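Local coordinates for protein molybdopterin molybdotransferase (Pyrococcus horikoshii, PDB 1UZ5) that probably inserts molybdate into adenylyl-molybdopterin, releasing AMP and yielding Mo-molybdopterin in a magnesium-dependent step of molybdenum cofactor biosynthesis, at residues E26-P29 with G35-A38; E157-K162 with N173-F178. All blocks are in the same frame, centred on the assembly; numbering follows the deposited sequence.

Contact 1: E26-P29 with G35-A38; sequences EEVP and GRIA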
ATOM      1  N   GLU A  26       8.439 -11.903  -7.382  1.00 27.79           N
ATOM      2  CA  GLU A  26       7.941 -12.493  -8.616  1.00 32.13           C
ATOM      3  C   GLU A  26       7.555 -11.380  -9.585  1.00 28.91           C
ATOM      4  O   GLU A  26       7.275 -10.249  -9.176  1.00 31.41           O
ATOM      5  CB  GLU A  26       6.718 -13.379  -8.352  1.00 38.30           C
ATOM      6  CG  GLU A  26       5.446 -12.612  -8.049  1.00 30.15           C
ATOM      7  CD  GLU A  26       4.215 -13.503  -8.006  1.00 45.03           C
ATOM      8  OE1 GLU A  26       3.941 -14.197  -9.007  1.00 47.00           O
ATOM      9  OE2 GLU A  26       3.516 -13.505  -6.973  1.00 42.88           O
ATOM     10  N   GLU A  27       7.541 -11.698 -10.871  1.00 32.33           N
ATOM     11  CA  GLU A  27       7.167 -10.706 -11.862  1.00 36.73           C
ATOM     12  C   GLU A  27       5.786 -11.026 -12.383  1.00 32.66           C
ATOM     13  O   GLU A  27       5.486 -12.167 -12.719  1.00 35.76           O
ATOM     14  CB  GLU A  27       8.160 -10.679 -13.026  1.00 48.10           C
ATOM     15  CG  GLU A  27       9.546 -10.184 -12.653  1.00 61.59           C
ATOM     16  CD  GLU A  27      10.350  -9.754 -13.862  1.00 74.40           C
ATOM     17  OE1 GLU A  27      10.473 -10.555 -14.815  1.00 78.61           O
ATOM     18  OE2 GLU A  27      10.858  -8.614 -13.861  1.00 75.91           O
ATOM     19  N   VAL A  28       4.940 -10.011 -12.436  1.00 25.31           N
ATOM     20  CA  VAL A  28       3.587 -10.193 -12.936  1.00 28.29           C
ATOM     21  C   VAL A  28       3.361  -9.176 -14.044  1.00 28.34           C
ATOM     22  O   VAL A  28       3.973  -8.110 -14.037  1.00 22.81           O
ATOM     23  CB  VAL A  28       2.550  -9.936 -11.829  1.00 30.13           C
ATOM     24  CG1 VAL A  28       2.712 -10.965 -10.707  1.00 29.20           C
ATOM     25  CG2 VAL A  28       2.721  -8.521 -11.289  1.00 23.62           C
ATOM     26  N   PRO A  29       2.493  -9.499 -15.014  1.00 31.23           N
ATOM     27  CA  PRO A  29       2.209  -8.571 -16.113  1.00 31.36           C
ATOM     28  C   PRO A  29       1.644  -7.306 -15.474  1.00 36.99           C
ATOM     29  O   PRO A  29       1.119  -7.361 -14.361  1.00 33.78           O
ATOM     30  CB  PRO A  29       1.153  -9.308 -16.931  1.00 25.54           C
ATOM     31  CG  PRO A  29       1.429 -10.755 -16.633  1.00 36.96           C
ATOM     32  CD  PRO A  29       1.720 -10.744 -15.161  1.00 26.61           C
ATOM     33  N   GLY A  35      -3.122  -3.826  -6.837  1.00 26.47           N
ATOM     34  CA  GLY A  35      -3.216  -4.410  -5.513  1.00 31.43           C
ATOM     35  C   GLY A  35      -1.922  -4.995  -4.965  1.00 32.91           C
ATOM     36  O   GLY A  35      -1.786  -5.157  -3.754  1.00 34.50           O
ATOM     37  N   ARG A  36      -0.972  -5.314  -5.839  1.00 26.49           N
ATOM     38  CA  ARG A  36       0.296  -5.887  -5.397  1.00 24.65           C
ATOM     39  C   ARG A  36       1.242  -4.832  -4.824  1.00 23.80           C
ATOM     40  O   ARG A  36       1.022  -3.632  -4.977  1.00 22.81           O
ATOM     41  CB  ARG A  36       0.970  -6.634  -6.552  1.00 21.09           C
ATOM     42  CG  ARG A  36       0.113  -7.747  -7.146  1.00 21.52           C
ATOM     43  CD  ARG A  36      -0.214  -8.826  -6.104  1.00 23.91           C
ATOM     44  NE  ARG A  36       0.970  -9.566  -5.666  1.00 18.73           N
ATOM     45  CZ  ARG A  36       1.382 -10.708  -6.216  1.00 21.59           C
ATOM     46  NH1 ARG A  36       0.707 -11.246  -7.224  1.00 25.44           N
ATOM     47  NH2 ARG A  36       2.467 -11.315  -5.756  1.00 23.44           N
ATOM     48  N   ILE A  37       2.292  -5.293  -4.151  1.00 28.22           N
ATOM     49  CA  ILE A  37       3.267  -4.406  -3.530  1.00 25.96           C
ATOM     50  C   ILE A  37       4.593  -4.458  -4.290  1.00 25.47           C
ATOM     51  O   ILE A  37       5.166  -5.535  -4.461  1.00 23.57           O
ATOM     52  CB  ILE A  37       3.539  -4.827  -2.066  1.00 26.08           C
ATOM     53  CG1 ILE A  37       2.224  -4.900  -1.283  1.00 29.95           C
ATOM     54  CG2 ILE A  37       4.498  -3.845  -1.415  1.00 23.44           C
ATOM     55  CD1 ILE A  37       1.493  -3.589  -1.174  1.00 30.17           C
ATOM     56  N   ALA A  38       5.075  -3.298  -4.730  1.00 23.79           N
ATOM     57  CA  ALA A  38       6.337  -3.216  -5.471  1.00 25.15           C
ATOM     58  C   ALA A  38       7.497  -3.753  -4.634  1.00 25.66           C
ATOM     59  O   ALA A  38       7.721  -3.304  -3.509  1.00 25.53           O
ATOM     60  CB  ALA A  38       6.612  -1.760  -5.876  1.00 22.14           C
TER
HETATM   61  O   HOH W   1       0.948 -13.742  -8.350  1.00 50.56           O

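Contact 2: E157-K162 with N173-F178; sequences ERLGFK and NKVKVF. With SO4 (sulfate ion), chain C.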
ATOM      1  N   GLU A 157       5.577   0.116  -2.065  1.00 27.32           N
ATOM      2  CA  GLU A 157       4.402   0.889  -2.434  1.00 27.32           C
ATOM      3  C   GLU A 157       3.338  -0.014  -3.033  1.00 24.20           C
ATOM      4  O   GLU A 157       3.655  -0.930  -3.792  1.00 22.86           O
ATOM      5  CB  GLU A 157       4.772   1.968  -3.453  1.00 30.56           C
ATOM      6  CG  GLU A 157       3.666   2.976  -3.708  1.00 32.01           C
ATOM      7  CD  GLU A 157       4.063   4.028  -4.734  1.00 44.19           C
ATOM      8  OE1 GLU A 157       5.268   4.339  -4.828  1.00 33.56           O
ATOM      9  OE2 GLU A 157       3.172   4.555  -5.434  1.00 38.57           O
ATOM     10  N   ARG A 158       2.078   0.235  -2.685  1.00 23.14           N
ATOM     11  CA  ARG A 158       0.978  -0.550  -3.233  1.00 24.97           C
ATOM     12  C   ARG A 158       0.653   0.014  -4.611  1.00 22.70           C
ATOM     13  O   ARG A 158       0.632   1.229  -4.789  1.00 22.35           O
ATOM     14  CB  ARG A 158      -0.263  -0.445  -2.344  1.00 28.82           C
ATOM     15  CG  ARG A 158      -1.439  -1.286  -2.842  1.00 38.83           C
ATOM     16  CD  ARG A 158      -2.673  -1.109  -1.960  1.00 47.52           C
ATOM     17  NE  ARG A 158      -2.471  -1.589  -0.592  1.00 54.75           N
ATOM     18  CZ  ARG A 158      -2.420  -2.871  -0.239  1.00 57.44           C
ATOM     19  NH1 ARG A 158      -2.557  -3.825  -1.152  1.00 55.58           N
ATOM     20  NH2 ARG A 158      -2.238  -3.201   1.034  1.00 52.27           N
ATOM     21  N   LEU A 159       0.390  -0.856  -5.580  1.00 19.80           N
ATOM     22  CA  LEU A 159       0.074  -0.390  -6.925  1.00 20.67           C
ATOM     23  C   LEU A 159      -1.417  -0.133  -7.124  1.00 20.89           C
ATOM     24  O   LEU A 159      -2.198  -1.068  -7.309  1.00 27.20           O
ATOM     25  CB  LEU A 159       0.563  -1.400  -7.967  1.00 16.66           C
ATOM     26  CG  LEU A 159       2.040  -1.800  -7.889  1.00 21.30           C
ATOM     27  CD1 LEU A 159       2.323  -2.897  -8.903  1.00 19.16           C
ATOM     28  CD2 LEU A 159       2.925  -0.591  -8.149  1.00 21.31           C
ATOM     29  N   GLY A 160      -1.800   1.141  -7.066  1.00 25.11           N
ATOM     30  CA  GLY A 160      -3.182   1.532  -7.284  1.00 24.96           C
ATOM     31  C   GLY A 160      -3.343   1.802  -8.774  1.00 30.26           C
ATOM     32  O   GLY A 160      -2.366   1.668  -9.516  1.00 21.79           O
ATOM     33  N   PHE A 161      -4.531   2.202  -9.225  1.00 19.98           N
ATOM     34  CA  PHE A 161      -4.729   2.432 -10.655  1.00 24.90           C
ATOM     35  C   PHE A 161      -3.821   3.518 -11.225  1.00 24.33           C
ATOM     36  O   PHE A 161      -3.491   3.488 -12.408  1.00 24.65           O
ATOM     37  CB  PHE A 161      -6.205   2.736 -10.989  1.00 27.59           C
ATOM     38  CG  PHE A 161      -6.651   4.132 -10.639  1.00 24.75           C
ATOM     39  CD1 PHE A 161      -7.064   4.448  -9.354  1.00 24.02           C
ATOM     40  CD2 PHE A 161      -6.664   5.131 -11.610  1.00 24.51           C
ATOM     41  CE1 PHE A 161      -7.485   5.742  -9.037  1.00 30.62           C
ATOM     42  CE2 PHE A 161      -7.081   6.423 -11.305  1.00 25.84           C
ATOM     43  CZ  PHE A 161      -7.494   6.731 -10.014  1.00 30.75           C
ATOM     44  N   LYS A 162      -3.408   4.466 -10.391  1.00 21.94           N
ATOM     45  CA  LYS A 162      -2.519   5.521 -10.854  1.00 29.91           C
ATOM     46  C   LYS A 162      -1.111   4.992 -11.090  1.00 32.25           C
ATOM     47  O   LYS A 162      -0.441   5.402 -12.039  1.00 26.97           O
ATOM     48  CB  LYS A 162      -2.487   6.670  -9.853  1.00 32.25           C
ATOM     49  CG  LYS A 162      -3.677   7.583  -9.995  1.00 35.86           C
ATOM     50  CD  LYS A 162      -3.425   8.877  -9.295  1.00 40.89           C
ATOM     51  CE  LYS A 162      -4.424   9.924  -9.712  1.00 26.06           C
ATOM     52  NZ  LYS A 162      -4.056  11.187  -9.039  1.00 34.99           N
ATOM     53  N   ASN A 173       5.645  -3.313 -18.933  1.00 28.46           N
ATOM     54  CA  ASN A 173       4.549  -4.276 -18.990  1.00 29.96           C
ATOM     55  C   ASN A 173       4.744  -5.457 -18.021  1.00 27.60           C
ATOM     56  O   ASN A 173       3.938  -6.385 -17.991  1.00 33.45           O
ATOM     57  CB  ASN A 173       4.359  -4.775 -20.425  1.00 31.47           C
ATOM     58  CG  ASN A 173       5.442  -5.726 -20.857  1.00 36.52           C
ATOM     59  OD1 ASN A 173       6.607  -5.557 -20.508  1.00 53.98           O
ATOM     60  ND2 ASN A 173       5.064  -6.730 -21.639  1.00 46.50           N
ATOM     61  N   LYS A 174       5.823  -5.410 -17.244  1.00 32.02           N
ATOM     62  CA  LYS A 174       6.125  -6.435 -16.242  1.00 32.57           C
ATOM     63  C   LYS A 174       6.675  -5.733 -15.014  1.00 34.26           C
ATOM     64  O   LYS A 174       7.550  -4.877 -15.125  1.00 24.86           O
ATOM     65  CB  LYS A 174       7.165  -7.432 -16.750  1.00 35.57           C
ATOM     66  CG  LYS A 174       6.671  -8.349 -17.851  1.00 46.23           C
ATOM     67  CD  LYS A 174       7.642  -9.500 -18.075  1.00 58.65           C
ATOM     68  CE  LYS A 174       9.047  -8.996 -18.382  1.00 70.16           C
ATOM     69  NZ  LYS A 174      10.020 -10.115 -18.528  1.00 81.28           N
ATOM     70  N   VAL A 175       6.171  -6.100 -13.840  1.00 27.80           N
ATOM     71  CA  VAL A 175       6.625  -5.468 -12.611  1.00 20.57           C
ATOM     72  C   VAL A 175       6.982  -6.481 -11.518  1.00 30.55           C
ATOM     73  O   VAL A 175       6.313  -7.501 -11.350  1.00 29.88           O
ATOM     74  CB  VAL A 175       5.553  -4.474 -12.099  1.00 26.38           C
ATOM     75  CG1 VAL A 175       4.236  -5.194 -11.867  1.00 34.43           C
ATOM     76  CG2 VAL A 175       6.036  -3.790 -10.828  1.00 31.98           C
ATOM     77  N   LYS A 176       8.056  -6.196 -10.792  1.00 25.31           N
ATOM     78  CA  LYS A 176       8.516  -7.063  -9.715  1.00 29.74           C
ATOM     79  C   LYS A 176       7.788  -6.742  -8.424  1.00 26.64           C
ATOM     80  O   LYS A 176       7.905  -5.644  -7.885  1.00 25.44           O
ATOM     81  CB  LYS A 176      10.021  -6.897  -9.504  1.00 29.70           C
ATOM     82  CG  LYS A 176      10.863  -7.501 -10.624  1.00 38.32           C
ATOM     83  CD  LYS A 176      12.347  -7.367 -10.325  1.00 43.78           C
ATOM     84  CE  LYS A 176      13.180  -8.060 -11.390  1.00 53.44           C
ATOM     85  NZ  LYS A 176      14.632  -7.979 -11.093  1.00 64.08           N
ATOM     86  N   VAL A 177       7.029  -7.708  -7.930  1.00 27.25           N
ATOM     87  CA  VAL A 177       6.284  -7.499  -6.700  1.00 25.81           C
ATOM     88  C   VAL A 177       6.611  -8.589  -5.684  1.00 25.37           C
ATOM     89  O   VAL A 177       7.102  -9.663  -6.040  1.00 23.07           O
ATOM     90  CB  VAL A 177       4.765  -7.488  -6.974  1.00 25.87           C
ATOM     91  CG1 VAL A 177       4.412  -6.332  -7.905  1.00 22.05           C
ATOM     92  CG2 VAL A 177       4.339  -8.809  -7.591  1.00 21.80           C
ATOM     93  N   PHE A 178       6.361  -8.296  -4.415  1.00 25.80           N
ATOM     94  CA  PHE A 178       6.618  -9.271  -3.364  1.00 28.84           C
ATOM     95  C   PHE A 178       5.590 -10.381  -3.467  1.00 22.89           C
ATOM     96  O   PHE A 178       4.416 -10.123  -3.756  1.00 32.33           O
ATOM     97  CB  PHE A 178       6.489  -8.629  -1.981  1.00 22.45           C
ATOM     98  CG  PHE A 178       7.656  -7.782  -1.581  1.00 27.67           C
ATOM     99  CD1 PHE A 178       8.911  -8.348  -1.394  1.00 32.70           C
ATOM    100  CD2 PHE A 178       7.489  -6.422  -1.334  1.00 24.74           C
ATOM    101  CE1 PHE A 178       9.982  -7.575  -0.963  1.00 32.78           C
ATOM    102  CE2 PHE A 178       8.554  -5.637  -0.902  1.00 29.93           C
ATOM    103  CZ  PHE A 178       9.803  -6.217  -0.714  1.00 35.49           C
TER
HETATM  104  S   SO4 C1404       1.068   3.267  -0.124  1.00 73.77           S
HETATM  105  O1  SO4 C1404       2.419   3.956   0.462  1.00 68.46           O
HETATM  106  O2  SO4 C1404       1.538   2.177  -0.952  1.00 40.08           O
HETATM  107  O3  SO4 C1404       0.300   2.867   0.856  1.00 72.81           O
HETATM  108  O4  SO4 C1404       0.519   4.299  -0.964  1.00 77.87           O

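Contact 1: E26-P29 with G35-A38
Glu26 OE2 is gripped twice, by Arg36 NH2 at 2.7 Å and by water 1 at 2.9 Å. The arginine bond is a nearly straight salt bridge, with an N-H...O angle of 171°. It is not the two-pronged kind: the carboxylate and guanidinium planes stand 72° apart, and NH2 reaches OE2 from above the carboxylate plane. Seen from the arginine, the oxygen lies at the guanidinium edge, almost in its plane. Water 1 sits at the same edge and accepts a bond from NH1 (2.7 Å), thereby closing a small ring of carboxylate oxygen, water and guanidinium. Arg36 is bent at both chi2 and chi3, which turns its head group toward strand 25-29, whereas the glutamate stretches out beyond CG to meet it at about a right angle. Beside the polar pair, Val28 brings CG1 to 4.0 Å from Arg36 NH1, an oblique approach by a buried methyl. A further bond, from NH2 to the carbonyl oxygen of Phe178, holds the guanidinium from the neighbouring strand. The salt bridge thus ties two segments of the MoeA N-terminal region, 26-29 and the irregular 35-38, over one face of the two-stranded antiparallel sheet formed with strand 174-178.

Contact 2: E157-K162 with N173-F178
In the segment that packs through Leu159 on Val175 and Val177, the preceding residue faces a sulfate ion: Arg158 N donates to sulfate O2 over 2.7 Å with an essentially linear N-H...O angle of 179°. The ion, probably taken up from the crystallisation liquor, is also bonded to Arg325 and Lys328, so a backbone amide and two basic side chains bind it, the latter probably offsetting its negative charge. Leu159 then turns inward and makes the whole of the direct contact with segment 173-178. Its CG stands anti to the carbonyl carbon (chi1 -54°), and chi2 of 175° extends the branch so that CD1 reaches the strand, 4.2 Å from Val175 CG1 and 4.1 Å from Val177 CG1. The loop leading into helix 161-169 thereby packs on one face of a two-stranded antiparallel sheet, made of strands 25-29 and 174-178, which are far apart in sequence; valines two residues apart present CG1 methyls to a single leucine methyl. The leucine and Val177 side chains meet at a slant, and all three residues are buried. Gly160 follows at the N-cap position, its amide bonded to the side chain of Gln163, and the helix begins at Phe161.

The centres of the two contacts lie about 5 Å apart, and the pair come in series along the chain, contact 1 closing long before contact 2 opens. They share the antiparallel sheet of strands 25-29 and 174-178, which brings together two strands far apart in the chain. Glu26 O lies 2.8 Å from Val177 N, a probable hydrogen bond across the sheet. Segments 35-38 and 157-162 run side by side, joined by backbone bonds of Gly35 and Arg36 with Leu159 and of Ala38 with Glu157, and pack Arg36 and Leu159 onto one face of the sheet. The four segments form one compact unit, from which strand 174-178 leads on to strand 182-188 of the probable molybdopterin-binding domain.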